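Local coordinates for uncharacterized protein (Bacteroides uniformis ATCC 8492, PDB 4Q68) that probably cleaves the amide bond between N-acetylmuramic acid and L-alanine in peptidoglycan, as a member of an NlpC/P60 amidase family, at residues A[83-91]-A[122-133]; A[195-205]-A[215-223]. All blocks are in the same frame, centred on the assembly; numbering follows the deposited sequence.

Contact 1: A[83-91]-A[122-133]; sequences GYTSRLHYI and YMSSHPQLYKQL. With NAG (2-acetamido-2-deoxy-beta-D-glucopyranose), chain B.
A Met-aromatic contact lies at the heart of this pairing, where the loop leading to helix 91-100 faces the turns around helix 122-125 beside an N-acetylglucosamine. Selenomethionine Met123 puts its SE over one face of the Tyr90 ring, 4.2 Å from the centroid. A bend at the last torsion (chi3 76°) turns its CE to the His89 ring, over its face and toward the rim, as a CH-pi contact. The Tyr84 and Met123 side chains come from opposite directions, and CE ends 3.2 Å from Tyr84 OH. The two side chains of Tyr90 and Met123 slide past each other, and Tyr90 OH accepts a fairly straight bond from Met123 N (2.9 Å, 163°); the same hydroxyl is hydrogen-bonded to Glu147. Farther along, Gln132 crosses Tyr84 at about a right angle. Its CB sits over the ring, 3.5 Å from the centroid, and the amide continues the stack with its plane 27° from the ring; Glu25 takes the hydrogen bond from NE2. The other face of Tyr84 carries His89, whose NE2 donates back to Tyr84 O (2.9 Å) from above the carbonyl plane, on the side opposite to Arg87 N. His89 ND1 lies 2.5 Å from sugar O3, doubtfully short, while Arg87, salt-bridged to Glu25 and Glu30, reaches the sugar with NH1 2.7 Å from O4.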
loop_
_atom_site.group_PDB
_atom_site.type_symbol
_atom_site.label_atom_id
_atom_site.label_comp_id
_atom_site.label_asym_id
_atom_site.label_seq_id
_atom_site.Cartn_x
_atom_site.Cartn_y
_atom_site.Cartn_z
ATOM N N GLY A 83 3.890 -0.422 -19.684
ATOM C CA GLY A 83 3.003 -1.559 -19.683
ATOM C C GLY A 83 2.455 -1.917 -18.315
ATOM O O GLY A 83 2.847 -1.384 -17.276
ATOM N N TYR A 84 1.536 -2.870 -18.315
ATOM C CA TYR A 84 0.880 -3.321 -17.093
ATOM C C TYR A 84 1.889 -3.733 -16.026
ATOM O O TYR A 84 1.688 -3.476 -14.837
ATOM C CB TYR A 84 -0.018 -4.492 -17.428
ATOM C CG TYR A 84 -0.740 -5.118 -16.251
ATOM C CD1 TYR A 84 -1.801 -4.474 -15.634
ATOM C CD2 TYR A 84 -0.383 -6.380 -15.779
ATOM C CE1 TYR A 84 -2.495 -5.075 -14.586
ATOM C CE2 TYR A 84 -1.066 -6.992 -14.743
ATOM C CZ TYR A 84 -2.109 -6.336 -14.146
ATOM O OH TYR A 84 -2.773 -6.957 -13.122
ATOM N N THR A 85 2.959 -4.407 -16.440
ATOM C CA THR A 85 3.889 -4.948 -15.466
ATOM C C THR A 85 4.855 -3.919 -14.872
ATOM O O THR A 85 5.590 -4.252 -13.943
ATOM C CB THR A 85 4.671 -6.142 -16.025
ATOM O OG1 THR A 85 5.492 -5.729 -17.122
ATOM C CG2 THR A 85 3.710 -7.228 -16.511
ATOM N N SER A 86 4.835 -2.682 -15.383
ATOM C CA SER A 86 5.594 -1.592 -14.760
ATOM C C SER A 86 4.885 -1.007 -13.540
ATOM O O SER A 86 5.500 -0.299 -12.757
ATOM C CB SER A 86 5.882 -0.472 -15.764
ATOM O OG SER A 86 4.705 0.209 -16.172
ATOM N N ARG A 87 3.589 -1.274 -13.392
ATOM C CA ARG A 87 2.861 -0.858 -12.197
ATOM C C ARG A 87 3.334 -1.721 -11.035
ATOM O O ARG A 87 3.533 -2.923 -11.192
ATOM C CB ARG A 87 1.353 -1.021 -12.401
ATOM C CG ARG A 87 0.537 -0.112 -11.521
ATOM C CD ARG A 87 -0.902 -0.521 -11.392
ATOM N NE ARG A 87 -1.565 -0.640 -12.688
ATOM C CZ ARG A 87 -2.693 -1.309 -12.878
ATOM N NH1 ARG A 87 -3.307 -1.899 -11.863
ATOM N NH2 ARG A 87 -3.210 -1.399 -14.097
ATOM N N LEU A 88 3.496 -1.122 -9.864
ATOM C CA LEU A 88 4.043 -1.823 -8.703
ATOM C C LEU A 88 2.936 -2.566 -7.951
ATOM O O LEU A 88 2.515 -2.203 -6.853
ATOM C CB LEU A 88 4.791 -0.836 -7.822
ATOM C CG LEU A 88 6.037 -0.275 -8.494
ATOM C CD1 LEU A 88 6.447 1.064 -7.884
ATOM C CD2 LEU A 88 7.186 -1.263 -8.419
ATOM N N HIS A 89 2.496 -3.656 -8.563
ATOM C CA HIS A 89 1.380 -4.447 -8.052
ATOM C C HIS A 89 1.641 -5.037 -6.673
ATOM O O HIS A 89 0.737 -5.089 -5.847
ATOM C CB HIS A 89 1.073 -5.606 -8.988
ATOM C CG HIS A 89 0.687 -5.171 -10.356
ATOM N ND1 HIS A 89 -0.502 -4.538 -10.609
ATOM C CD2 HIS A 89 1.352 -5.234 -11.531
ATOM C CE1 HIS A 89 -0.566 -4.265 -11.898
ATOM N NE2 HIS A 89 0.547 -4.668 -12.480
ATOM N N TYR A 90 2.853 -5.529 -6.449
ATOM C CA TYR A 90 3.187 -6.137 -5.173
ATOM C C TYR A 90 3.709 -5.082 -4.215
ATOM O O TYR A 90 4.617 -4.315 -4.558
ATOM C CB TYR A 90 4.207 -7.248 -5.352
ATOM C CG TYR A 90 3.695 -8.461 -6.071
ATOM C CD1 TYR A 90 2.707 -9.260 -5.509
ATOM C CD2 TYR A 90 4.225 -8.847 -7.299
ATOM C CE1 TYR A 90 2.264 -10.400 -6.146
ATOM C CE2 TYR A 90 3.795 -9.999 -7.934
ATOM C CZ TYR A 90 2.825 -10.780 -7.346
ATOM O OH TYR A 90 2.417 -11.963 -7.919
ATOM N N ILE A 91 3.164 -5.053 -3.008
ATOM C CA ILE A 91 3.516 -4.001 -2.088
ATOM C C ILE A 91 4.976 -4.082 -1.642
ATOM O O ILE A 91 5.599 -3.049 -1.442
ATOM C CB ILE A 91 2.497 -3.907 -0.939
ATOM C CG1 ILE A 91 1.095 -3.643 -1.515
ATOM C CG2 ILE A 91 2.895 -2.810 0.052
ATOM C CD1 ILE A 91 1.007 -2.488 -2.526
ATOM N N TYR A 122 1.690 -14.919 -6.543
ATOM C CA TYR A 122 0.233 -15.079 -6.708
ATOM C C TYR A 122 -0.241 -14.768 -8.123
ATOM O O TYR A 122 -1.057 -15.496 -8.688
ATOM C CB TYR A 122 -0.493 -14.197 -5.694
ATOM C CG TYR A 122 -1.967 -14.428 -5.635
ATOM C CD1 TYR A 122 -2.827 -13.765 -6.484
ATOM C CD2 TYR A 122 -2.510 -15.310 -4.712
ATOM C CE1 TYR A 122 -4.198 -13.978 -6.431
ATOM C CE2 TYR A 122 -3.881 -15.537 -4.654
ATOM C CZ TYR A 122 -4.715 -14.870 -5.521
ATOM O OH TYR A 122 -6.081 -15.061 -5.485
HETATM N N MSE A 123 0.222 -13.662 -8.691
HETATM C CA MSE A 123 -0.323 -13.209 -9.962
HETATM C C MSE A 123 0.010 -14.159 -11.104
HETATM O O MSE A 123 -0.879 -14.543 -11.862
HETATM C CB MSE A 123 0.159 -11.798 -10.270
HETATM C CG MSE A 123 -0.333 -10.776 -9.259
HETATM SE SE MSE A 123 0.306 -8.985 -9.599
HETATM C CE MSE A 123 -0.834 -8.528 -11.084
ATOM N N SER A 124 1.272 -14.555 -11.235
ATOM C CA SER A 124 1.614 -15.491 -12.302
ATOM C C SER A 124 1.002 -16.865 -12.065
ATOM O O SER A 124 0.754 -17.601 -13.011
ATOM C CB SER A 124 3.113 -15.627 -12.504
ATOM O OG SER A 124 3.702 -16.335 -11.446
ATOM N N SER A 125 0.766 -17.221 -10.810
ATOM C CA SER A 125 0.139 -18.494 -10.458
ATOM C C SER A 125 -1.344 -18.527 -10.789
ATOM O O SER A 125 -1.927 -19.597 -10.960
ATOM C CB SER A 125 0.309 -18.786 -8.965
ATOM O OG SER A 125 1.669 -19.059 -8.659
ATOM N N HIS A 126 -1.960 -17.348 -10.836
ATOM C CA HIS A 126 -3.407 -17.213 -11.017
ATOM C C HIS A 126 -3.732 -16.164 -12.080
ATOM O O HIS A 126 -4.442 -15.202 -11.814
ATOM C CB HIS A 126 -4.056 -16.863 -9.677
ATOM C CG HIS A 126 -3.801 -17.895 -8.627
ATOM N ND1 HIS A 126 -4.225 -19.200 -8.769
ATOM C CD2 HIS A 126 -3.144 -17.839 -7.446
ATOM C CE1 HIS A 126 -3.845 -19.901 -7.722
ATOM N NE2 HIS A 126 -3.200 -19.101 -6.898
ATOM N N PRO A 127 -3.219 -16.360 -13.297
ATOM C CA PRO A 127 -3.337 -15.306 -14.314
ATOM C C PRO A 127 -4.772 -15.069 -14.780
ATOM O O PRO A 127 -5.079 -14.003 -15.305
ATOM C CB PRO A 127 -2.462 -15.830 -15.457
ATOM C CG PRO A 127 -2.497 -17.320 -15.294
ATOM C CD PRO A 127 -2.489 -17.536 -13.811
ATOM N N GLN A 128 -5.639 -16.054 -14.574
ATOM C CA GLN A 128 -7.044 -15.919 -14.941
ATOM C C GLN A 128 -7.730 -14.786 -14.196
ATOM O O GLN A 128 -8.782 -14.314 -14.625
ATOM C CB GLN A 128 -7.811 -17.202 -14.641
ATOM C CG GLN A 128 -7.217 -18.462 -15.245
ATOM C CD GLN A 128 -6.300 -19.232 -14.290
ATOM O OE1 GLN A 128 -5.697 -18.681 -13.366
ATOM N NE2 GLN A 128 -6.173 -20.523 -14.542
ATOM N N LEU A 129 -7.157 -14.383 -13.061
ATOM C CA LEU A 129 -7.745 -13.366 -12.219
ATOM C C LEU A 129 -7.385 -11.934 -12.626
ATOM O O LEU A 129 -7.888 -11.001 -12.005
ATOM C CB LEU A 129 -7.333 -13.613 -10.773
ATOM C CG LEU A 129 -7.621 -15.009 -10.225
ATOM C CD1 LEU A 129 -7.226 -15.093 -8.775
ATOM C CD2 LEU A 129 -9.070 -15.401 -10.419
ATOM N N TYR A 130 -6.543 -11.764 -13.649
ATOM C CA TYR A 130 -6.064 -10.443 -14.071
ATOM C C TYR A 130 -6.175 -10.339 -15.572
ATOM O O TYR A 130 -5.552 -11.099 -16.304
ATOM C CB TYR A 130 -4.615 -10.215 -13.636
ATOM C CG TYR A 130 -4.445 -10.485 -12.178
ATOM C CD1 TYR A 130 -4.739 -9.509 -11.239
ATOM C CD2 TYR A 130 -4.086 -11.748 -11.728
ATOM C CE1 TYR A 130 -4.635 -9.773 -9.888
ATOM C CE2 TYR A 130 -3.972 -12.019 -10.388
ATOM C CZ TYR A 130 -4.252 -11.035 -9.471
ATOM O OH TYR A 130 -4.150 -11.305 -8.140
ATOM N N LYS A 131 -6.967 -9.380 -16.024
ATOM C CA LYS A 131 -7.244 -9.229 -17.444
ATOM C C LYS A 131 -5.978 -9.136 -18.296
ATOM O O LYS A 131 -5.906 -9.721 -19.371
ATOM C CB LYS A 131 -8.113 -7.988 -17.646
ATOM C CG LYS A 131 -8.540 -7.737 -19.066
ATOM C CD LYS A 131 -9.619 -6.658 -19.145
ATOM C CE LYS A 131 -9.152 -5.272 -18.636
ATOM N NZ LYS A 131 -10.221 -4.201 -18.776
ATOM N N GLN A 132 -4.980 -8.418 -17.793
ATOM C CA GLN A 132 -3.755 -8.144 -18.537
ATOM C C GLN A 132 -2.731 -9.275 -18.438
ATOM O O GLN A 132 -1.646 -9.161 -19.010
ATOM C CB GLN A 132 -3.137 -6.833 -18.049
ATOM C CG GLN A 132 -4.041 -5.622 -18.209
ATOM C CD GLN A 132 -4.810 -5.260 -16.953
ATOM O OE1 GLN A 132 -5.259 -6.135 -16.214
ATOM N NE2 GLN A 132 -5.019 -3.972 -16.740
ATOM N N LEU A 133 -3.062 -10.323 -17.683
ATOM C CA LEU A 133 -2.253 -11.540 -17.661
ATOM C C LEU A 133 -2.888 -12.711 -18.395
ATOM O O LEU A 133 -2.184 -13.503 -19.003
ATOM C CB LEU A 133 -1.942 -11.970 -16.227
ATOM C CG LEU A 133 -1.202 -10.949 -15.352
ATOM C CD1 LEU A 133 -0.851 -11.578 -14.022
ATOM C CD2 LEU A 133 0.030 -10.405 -16.054
HETATM C C1 NAG B . -3.430 -4.165 -5.765
HETATM C C2 NAG B . -3.084 -4.957 -7.018
HETATM C C3 NAG B . -2.617 -4.039 -8.144
HETATM C C4 NAG B . -3.512 -2.810 -8.283
HETATM C C5 NAG B . -3.826 -2.173 -6.934
HETATM C C6 NAG B . -4.817 -1.030 -7.115
HETATM C C7 NAG B . -2.370 -7.290 -6.733
HETATM C C8 NAG B . -1.259 -8.253 -6.479
HETATM N N2 NAG B . -2.082 -5.985 -6.745
HETATM O O1 NAG B . -3.999 -5.045 -4.843
HETATM O O3 NAG B . -2.689 -4.767 -9.344
HETATM O O4 NAG B . -2.937 -1.868 -9.156
HETATM O O5 NAG B . -4.365 -3.147 -6.065
HETATM O O6 NAG B . -6.015 -1.508 -7.674
HETATM O O7 NAG B . -3.493 -7.747 -6.918
#

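Contact 2: A[195-205]-A[215-223]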
loop_
_atom_site.group_PDB
_atom_site.type_symbol
_atom_site.label_atom_id
_atom_site.label_comp_id
_atom_site.label_asym_id
_atom_site.label_seq_id
_atom_site.Cartn_x
_atom_site.Cartn_y
_atom_site.Cartn_z
ATOM N N PHE A 195 -3.809 6.361 12.382
ATOM C CA PHE A 195 -4.499 7.475 13.021
ATOM C C PHE A 195 -4.735 7.134 14.490
ATOM O O PHE A 195 -5.499 6.224 14.805
ATOM C CB PHE A 195 -5.832 7.697 12.306
ATOM C CG PHE A 195 -6.769 8.696 12.972
ATOM C CD1 PHE A 195 -6.299 9.828 13.621
ATOM C CD2 PHE A 195 -8.134 8.521 12.887
ATOM C CE1 PHE A 195 -7.176 10.732 14.211
ATOM C CE2 PHE A 195 -9.009 9.442 13.467
ATOM C CZ PHE A 195 -8.528 10.535 14.123
ATOM N N TYR A 196 -4.100 7.902 15.376
ATOM C CA TYR A 196 -4.353 7.787 16.809
ATOM C C TYR A 196 -5.538 8.671 17.170
ATOM O O TYR A 196 -5.507 9.891 16.989
ATOM C CB TYR A 196 -3.143 8.190 17.627
ATOM C CG TYR A 196 -2.028 7.177 17.615
ATOM C CD1 TYR A 196 -1.990 6.152 18.540
ATOM C CD2 TYR A 196 -1.017 7.233 16.664
ATOM C CE1 TYR A 196 -0.962 5.228 18.543
ATOM C CE2 TYR A 196 0.015 6.303 16.654
ATOM C CZ TYR A 196 0.046 5.307 17.601
ATOM O OH TYR A 196 1.052 4.378 17.627
ATOM N N ALA A 197 -6.577 8.048 17.711
ATOM C CA ALA A 197 -7.779 8.746 18.144
ATOM C C ALA A 197 -7.970 8.381 19.599
ATOM O O ALA A 197 -8.194 7.211 19.924
ATOM C CB ALA A 197 -8.984 8.329 17.307
ATOM N N ASP A 198 -7.812 9.369 20.488
ATOM C CA ASP A 198 -7.919 9.140 21.916
ATOM C C ASP A 198 -7.037 7.971 22.328
ATOM O O ASP A 198 -7.483 7.063 23.045
ATOM C CB ASP A 198 -9.381 8.874 22.275
ATOM C CG ASP A 198 -9.613 8.762 23.771
ATOM O OD1 ASP A 198 -8.905 9.435 24.556
ATOM O OD2 ASP A 198 -10.519 7.997 24.159
ATOM N N ASN A 199 -5.795 8.027 21.856
ATOM C CA ASN A 199 -4.760 7.046 22.148
ATOM C C ASN A 199 -4.925 5.644 21.559
ATOM O O ASN A 199 -3.985 4.860 21.649
ATOM C CB ASN A 199 -4.476 6.976 23.642
ATOM C CG ASN A 199 -4.016 8.304 24.188
ATOM O OD1 ASN A 199 -3.094 8.917 23.642
ATOM N ND2 ASN A 199 -4.670 8.780 25.238
ATOM N N LYS A 200 -6.053 5.332 20.919
ATOM C CA LYS A 200 -6.164 4.067 20.196
ATOM C C LYS A 200 -5.564 4.252 18.820
ATOM O O LYS A 200 -5.811 5.263 18.163
ATOM C CB LYS A 200 -7.613 3.629 20.061
ATOM C CG LYS A 200 -8.240 3.359 21.400
ATOM C CD LYS A 200 -9.676 2.891 21.296
ATOM C CE LYS A 200 -10.242 2.501 22.654
ATOM N NZ LYS A 200 -10.273 3.655 23.578
ATOM N N LEU A 201 -4.784 3.272 18.366
ATOM C CA LEU A 201 -4.292 3.268 16.999
ATOM C C LEU A 201 -5.347 2.651 16.091
ATOM O O LEU A 201 -5.599 1.439 16.134
ATOM C CB LEU A 201 -2.981 2.512 16.890
ATOM C CG LEU A 201 -2.454 2.323 15.469
ATOM C CD1 LEU A 201 -2.218 3.640 14.747
ATOM C CD2 LEU A 201 -1.185 1.502 15.498
ATOM N N LEU A 202 -5.979 3.534 15.312
ATOM C CA LEU A 202 -6.984 3.211 14.313
ATOM C C LEU A 202 -6.358 3.287 12.928
ATOM O O LEU A 202 -5.207 3.686 12.755
ATOM C CB LEU A 202 -8.170 4.182 14.398
ATOM C CG LEU A 202 -8.772 4.424 15.772
ATOM C CD1 LEU A 202 -9.953 5.355 15.655
ATOM C CD2 LEU A 202 -9.167 3.110 16.445
ATOM N N LEU A 203 -7.122 2.858 11.936
ATOM C CA LEU A 203 -6.700 2.927 10.547
ATOM C C LEU A 203 -7.704 3.729 9.726
ATOM O O LEU A 203 -8.915 3.496 9.817
ATOM C CB LEU A 203 -6.579 1.515 9.973
ATOM C CG LEU A 203 -5.733 1.395 8.716
ATOM C CD1 LEU A 203 -4.264 1.600 9.043
ATOM C CD2 LEU A 203 -5.936 0.039 8.060
ATOM N N VAL A 204 -7.202 4.681 8.949
ATOM C CA VAL A 204 -7.974 5.338 7.906
ATOM C C VAL A 204 -7.729 4.518 6.646
ATOM O O VAL A 204 -6.590 4.343 6.222
ATOM C CB VAL A 204 -7.537 6.798 7.716
ATOM C CG1 VAL A 204 -8.259 7.422 6.533
ATOM C CG2 VAL A 204 -7.802 7.576 8.986
ATOM N N HIS A 205 -8.777 3.964 6.051
ATOM C CA HIS A 205 -8.600 3.036 4.957
ATOM C C HIS A 205 -9.846 2.917 4.109
ATOM O O HIS A 205 -10.955 3.231 4.544
ATOM C CB HIS A 205 -8.166 1.658 5.488
ATOM C CG HIS A 205 -9.230 0.927 6.248
ATOM N ND1 HIS A 205 -9.654 -0.318 5.870
ATOM C CD2 HIS A 205 -9.949 1.260 7.346
ATOM C CE1 HIS A 205 -10.587 -0.733 6.697
ATOM N NE2 HIS A 205 -10.792 0.207 7.602
ATOM N N VAL A 215 -12.702 5.749 9.026
ATOM C CA VAL A 215 -11.898 5.526 10.221
ATOM C C VAL A 215 -12.376 4.205 10.814
ATOM O O VAL A 215 -13.568 4.019 11.052
ATOM C CB VAL A 215 -12.105 6.649 11.262
ATOM C CG1 VAL A 215 -11.367 6.323 12.545
ATOM C CG2 VAL A 215 -11.688 7.989 10.717
ATOM N N SER A 216 -11.469 3.274 11.064
ATOM C CA SER A 216 -11.875 1.991 11.606
ATOM C C SER A 216 -12.602 2.147 12.937
ATOM O O SER A 216 -12.253 2.972 13.770
ATOM C CB SER A 216 -10.673 1.057 11.733
ATOM O OG SER A 216 -9.708 1.532 12.648
ATOM N N LYS A 217 -13.634 1.328 13.127
ATOM C CA LYS A 217 -14.416 1.359 14.366
ATOM C C LYS A 217 -13.696 0.649 15.511
ATOM O O LYS A 217 -13.957 0.942 16.680
ATOM C CB LYS A 217 -15.800 0.748 14.168
ATOM C CG LYS A 217 -16.739 1.556 13.286
ATOM C CD LYS A 217 -17.287 2.787 13.990
ATOM C CE LYS A 217 -18.428 3.419 13.202
ATOM N NZ LYS A 217 -19.664 2.584 13.205
ATOM N N VAL A 218 -12.799 -0.274 15.174
ATOM C CA VAL A 218 -11.986 -0.977 16.139
ATOM C C VAL A 218 -10.527 -0.627 15.879
ATOM O O VAL A 218 -10.159 -0.195 14.776
ATOM C CB VAL A 218 -12.225 -2.509 16.078
ATOM C CG1 VAL A 218 -13.688 -2.811 16.338
ATOM C CG2 VAL A 218 -11.777 -3.114 14.737
ATOM N N PRO A 219 -9.662 -0.810 16.877
ATOM C CA PRO A 219 -8.254 -0.545 16.652
ATOM C C PRO A 219 -7.653 -1.461 15.593
ATOM O O PRO A 219 -8.148 -2.566 15.335
ATOM C CB PRO A 219 -7.630 -0.794 18.031
ATOM C CG PRO A 219 -8.761 -0.616 18.998
ATOM C CD PRO A 219 -9.937 -1.158 18.278
ATOM N N LEU A 220 -6.565 -1.001 15.002
ATOM C CA LEU A 220 -5.823 -1.814 14.048
ATOM C C LEU A 220 -5.504 -3.205 14.623
ATOM O O LEU A 220 -5.617 -4.208 13.916
ATOM C CB LEU A 220 -4.555 -1.071 13.625
ATOM C CG LEU A 220 -3.615 -1.780 12.655
ATOM C CD1 LEU A 220 -4.283 -2.200 11.379
ATOM C CD2 LEU A 220 -2.410 -0.884 12.377
ATOM N N SER A 221 -5.130 -3.270 15.898
ATOM C CA SER A 221 -4.853 -4.548 16.537
ATOM C C SER A 221 -6.034 -5.507 16.396
ATOM O O SER A 221 -5.845 -6.707 16.183
ATOM C CB SER A 221 -4.536 -4.343 18.015
ATOM O OG SER A 221 -5.582 -3.633 18.652
ATOM N N GLN A 222 -7.254 -4.997 16.576
ATOM C CA GLN A 222 -8.463 -5.818 16.472
ATOM C C GLN A 222 -8.741 -6.208 15.023
ATOM O O GLN A 222 -9.175 -7.324 14.746
ATOM C CB GLN A 222 -9.675 -5.080 17.056
ATOM C CG GLN A 222 -10.929 -5.933 17.177
ATOM C CD GLN A 222 -10.800 -7.023 18.191
ATOM O OE1 GLN A 222 -11.130 -8.195 17.921
ATOM N NE2 GLN A 222 -10.328 -6.670 19.366
HETATM N N MSE A 223 -8.536 -5.277 14.097
HETATM C CA MSE A 223 -8.681 -5.601 12.675
HETATM C C MSE A 223 -7.818 -6.800 12.328
HETATM O O MSE A 223 -8.253 -7.721 11.620
HETATM C CB MSE A 223 -8.249 -4.426 11.804
HETATM C CG MSE A 223 -9.135 -3.196 11.903
HETATM SE SE MSE A 223 -8.477 -1.741 10.793
HETATM C CE MSE A 223 -8.560 -2.617 9.051
HETATM O O HOH W 1 -3.990 -0.921 17.165
#
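Strand 200-207 pairs with the segment leading from Val215 into helix 220-225, at the edge of the antiparallel sheet of this NlpC/P60-type fold. Regular pairing is short: Val204 and Val215 form an antiparallel non-hydrogen-bonded pair with CA atoms 4.6 Å apart.

The polar grip comes first. Ser216 N donates to Leu203 O (2.9 Å), and Ser216 OG then stands in for a strand carbonyl, accepting from Leu203 N in a nearly straight bond (3.0 Å, 174°). The same hydroxyl donates to Val218 O at 2.8 Å, so two bonds fix its rotation. A chi1 of 64°, which sets OG between the backbone N and the carbonyl carbon, brings it back onto the strand. Four residues on, Leu220 N, in the first turn of the helix, bonds Leu201 O (2.9 Å). A water that accepts from Ser221 N lies beside the same carbonyl.

Apolar contacts fall into two groups. Val215 CG1 meets Leu202 CD1 at 3.6 Å and also reaches the edge of the Phe195 ring, while the CD2 branch of Leu202 lies on Pro219. The second group contains Leu203, with Leu201 and Leu220 side by side, pointing the same way. In the modelled conformer of selenomethionine Met223, one of two, SE is 3.9 Å from Leu203 CB and CE rests over a face of the His205 ring.

His205 ND1 is hydrogen-bonded to His190, a pairing consistent with the Cys-His-His triads of NlpC/P60 enzymes. Around the contact, helix 2-12 packs on Phe195 and Val204 through Leu8 and Ile12, and Ile177 of strand 176-181 meets Leu203 and Leu220.

Overall arrangement
Contacts 1 and 2 follow one another along the chain and lie on opposite sides of its centre, 31 Å apart between centres and about 12 Å between nearest atoms. Contact 1 joins loops and short helical turns, whereas contact 2 joins the seven-stranded antiparallel sheet to the start of helix 220-225. Strand 188-197 relates them: its Val188 and Met191 touch Ile91, where the first contact runs into helix 91-100, and its far end carries Phe195 in the second. The side chain of His205 is about 13 Å from the N-acetylglucosamine beside contact 1. The loops beside the sugar and the histidine-bearing sheet thus belong to one compact amidase-like fold.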